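Local coordinates for protein steroid delta-isomerase (Pseudomonas aeruginosa, PDB 3MSO) that probably acts as a steroid delta-isomerase of the NTF2-like (SnoaL-type) superfamily, shifting a carbon-carbon double bond in a steroid ring, at residues 99-104 / 112-117. Sequence-based numbering, arbitrary orientation.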
loop_
_atom_site.group_PDB
_atom_site.type_symbol
_atom_site.label_atom_id
_atom_site.label_comp_id
_atom_site.label_asym_id
_atom_site.label_seq_id
_atom_site.Cartn_x
_atom_site.Cartn_y
_atom_site.Cartn_z
ATOM N N ILE B 99 15.403 -5.630 6.920
ATOM C CA ILE B 99 16.377 -6.690 6.669
ATOM C C ILE B 99 16.735 -6.818 5.196
ATOM O O ILE B 99 15.875 -6.703 4.340
ATOM C CB ILE B 99 15.992 -8.087 7.260
ATOM C CG1 ILE B 99 14.671 -8.645 6.679
ATOM C CG2 ILE B 99 16.012 -8.096 8.778
ATOM C CD1 ILE B 99 14.671 -10.199 6.429
ATOM N N ASP B 100 18.012 -7.085 4.906
ATOM C CA ASP B 100 18.490 -7.445 3.570
ATOM C C ASP B 100 18.754 -8.938 3.758
ATOM O O ASP B 100 19.590 -9.291 4.602
ATOM C CB ASP B 100 19.813 -6.729 3.204
ATOM C CG ASP B 100 19.675 -5.250 2.906
ATOM O OD1 ASP B 100 18.658 -4.862 2.302
ATOM O OD2 ASP B 100 20.617 -4.485 3.229
HETATM N N MSE B 101 17.970 -9.806 3.097
HETATM C CA MSE B 101 18.163 -11.255 3.181
HETATM C C MSE B 101 18.776 -11.711 1.859
HETATM O O MSE B 101 18.078 -11.841 0.856
HETATM C CB MSE B 101 16.874 -12.009 3.536
HETATM C CG MSE B 101 17.070 -13.538 3.647
HETATM SE SE MSE B 101 15.815 -14.369 4.896
HETATM C CE MSE B 101 14.161 -13.794 4.144
ATOM N N ILE B 102 20.096 -11.906 1.875
ATOM C CA ILE B 102 20.904 -12.240 0.705
ATOM C C ILE B 102 21.292 -13.722 0.654
ATOM O O ILE B 102 21.860 -14.248 1.623
ATOM C CB ILE B 102 22.188 -11.320 0.642
ATOM C CG1 ILE B 102 21.868 -9.818 0.967
ATOM C CG2 ILE B 102 22.958 -11.498 -0.684
ATOM C CD1 ILE B 102 23.038 -8.946 1.187
ATOM N N ARG B 103 21.030 -14.364 -0.505
ATOM C CA ARG B 103 21.450 -15.727 -0.833
ATOM C C ARG B 103 22.532 -15.638 -1.949
ATOM O O ARG B 103 22.347 -14.934 -2.950
ATOM C CB ARG B 103 20.279 -16.602 -1.296
ATOM C CG ARG B 103 20.700 -18.046 -1.597
ATOM C CD ARG B 103 19.627 -18.833 -2.305
ATOM N NE ARG B 103 18.646 -19.354 -1.356
ATOM C CZ ARG B 103 17.384 -18.944 -1.270
ATOM N NH1 ARG B 103 16.919 -18.011 -2.100
ATOM N NH2 ARG B 103 16.569 -19.481 -0.371
ATOM N N PHE B 104 23.652 -16.360 -1.753
ATOM C CA PHE B 104 24.774 -16.395 -2.680
ATOM C C PHE B 104 24.938 -17.796 -3.315
ATOM O O PHE B 104 24.465 -18.790 -2.750
ATOM C CB PHE B 104 26.053 -16.076 -1.911
ATOM C CG PHE B 104 26.090 -14.773 -1.170
ATOM C CD1 PHE B 104 26.534 -13.619 -1.792
ATOM C CD2 PHE B 104 25.760 -14.714 0.171
ATOM C CE1 PHE B 104 26.596 -12.416 -1.093
ATOM C CE2 PHE B 104 25.840 -13.518 0.872
ATOM C CZ PHE B 104 26.258 -12.374 0.238
ATOM N N ASP B 112 19.734 -14.108 -4.901
ATOM C CA ASP B 112 18.450 -13.664 -4.383
ATOM C C ASP B 112 18.670 -12.551 -3.326
ATOM O O ASP B 112 19.454 -12.712 -2.393
ATOM C CB ASP B 112 17.669 -14.861 -3.803
ATOM C CG ASP B 112 16.187 -14.615 -3.584
ATOM O OD1 ASP B 112 15.820 -14.126 -2.494
ATOM O OD2 ASP B 112 15.391 -14.974 -4.471
ATOM N N PHE B 113 18.000 -11.419 -3.507
ATOM C CA PHE B 113 18.094 -10.307 -2.590
ATOM C C PHE B 113 16.672 -9.935 -2.229
ATOM O O PHE B 113 15.941 -9.370 -3.051
ATOM C CB PHE B 113 18.811 -9.129 -3.246
ATOM C CG PHE B 113 19.419 -8.139 -2.279
ATOM C CD1 PHE B 113 18.620 -7.428 -1.386
ATOM C CD2 PHE B 113 20.781 -7.859 -2.311
ATOM C CE1 PHE B 113 19.176 -6.491 -0.516
ATOM C CE2 PHE B 113 21.337 -6.920 -1.436
ATOM C CZ PHE B 113 20.527 -6.235 -0.552
ATOM N N GLU B 114 16.277 -10.276 -0.994
ATOM C CA GLU B 114 14.942 -10.056 -0.455
ATOM C C GLU B 114 14.972 -9.029 0.664
ATOM O O GLU B 114 15.726 -9.173 1.625
ATOM C CB GLU B 114 14.394 -11.391 0.016
ATOM C CG GLU B 114 12.949 -11.387 0.446
ATOM C CD GLU B 114 12.405 -12.769 0.752
ATOM O OE1 GLU B 114 13.164 -13.758 0.642
ATOM O OE2 GLU B 114 11.214 -12.855 1.121
ATOM N N VAL B 115 14.161 -7.973 0.524
ATOM C CA VAL B 115 14.078 -6.901 1.524
ATOM C C VAL B 115 12.706 -6.925 2.214
ATOM O O VAL B 115 11.699 -7.169 1.557
ATOM C CB VAL B 115 14.388 -5.508 0.888
ATOM C CG1 VAL B 115 14.289 -4.377 1.915
ATOM C CG2 VAL B 115 15.756 -5.499 0.215
HETATM N N MSE B 116 12.683 -6.707 3.540
HETATM C CA MSE B 116 11.454 -6.549 4.352
HETATM C C MSE B 116 11.657 -5.295 5.218
HETATM O O MSE B 116 12.766 -5.018 5.685
HETATM C CB MSE B 116 11.163 -7.741 5.261
HETATM C CG MSE B 116 11.099 -9.063 4.528
HETATM SE SE MSE B 116 10.389 -10.449 5.658
HETATM C CE MSE B 116 10.901 -11.955 4.543
ATOM N N VAL B 117 10.591 -4.534 5.397
ATOM C CA VAL B 117 10.599 -3.299 6.165
ATOM C C VAL B 117 9.396 -3.331 7.106
ATOM O O VAL B 117 8.382 -3.958 6.790
ATOM C CB VAL B 117 10.643 -2.059 5.197
ATOM C CG1 VAL B 117 10.097 -0.784 5.848
ATOM C CG2 VAL B 117 12.063 -1.823 4.658
HETATM O O HOH W 1 17.279 -14.396 -0.139
#
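Ile99, Met101 and Arg103 pair with Met116, Glu114 and Asp112 as the hydrogen-bonded pairs of an antiparallel hairpin, the two strand axes 4.7 Å apart; the bonds include Met101 N to Glu114 O (2.8 Å) and Arg103 N to Asp112 O (3.0 Å). Asp100-Val115 and Ile102-Phe113 are the non-hydrogen-bonded pairs, and their side chains share one face. There the branched Ile102 lies beside Phe113 and sets CG1 over the ring, 4.0 Å from its centroid, a CH-pi contact that suits an aliphatic chain on an aromatic face. Asp100 OD1 meets the rim of the same ring in its plane, near CE1, where the ring hydrogens would carry a slight positive charge; carboxylate and ring are turned 65° apart. The other oxygen of this buried acid, OD2, is hydrogen-bonded with Tyr71 OH.

On the opposite face the flexible Met101, a selenomethionine, bends at chi3 (56°) and brings CE to 3.8 Å from CE of Met116. Beside it Glu114 reaches out extended, CG anti to the backbone N (chi1 -173°), and its OE2 forms salt bridges with Arg118 and Lys97 of the second subunit. Arg103 NH1 stays beyond salt-bridge range of Asp112, whose OD2 forms a salt bridge with Arg41 NE; a water donates to both Asp112 OD1 and Met101 O.

Within the curved sheet of this NTF2-like fold, strand 82-91 flanks 94-104 and strand 38-41 flanks 110-118. Trp18 of helix 9-23 meets Phe113 edge-to-face, while the Met101-Glu114 face packs against the second subunit.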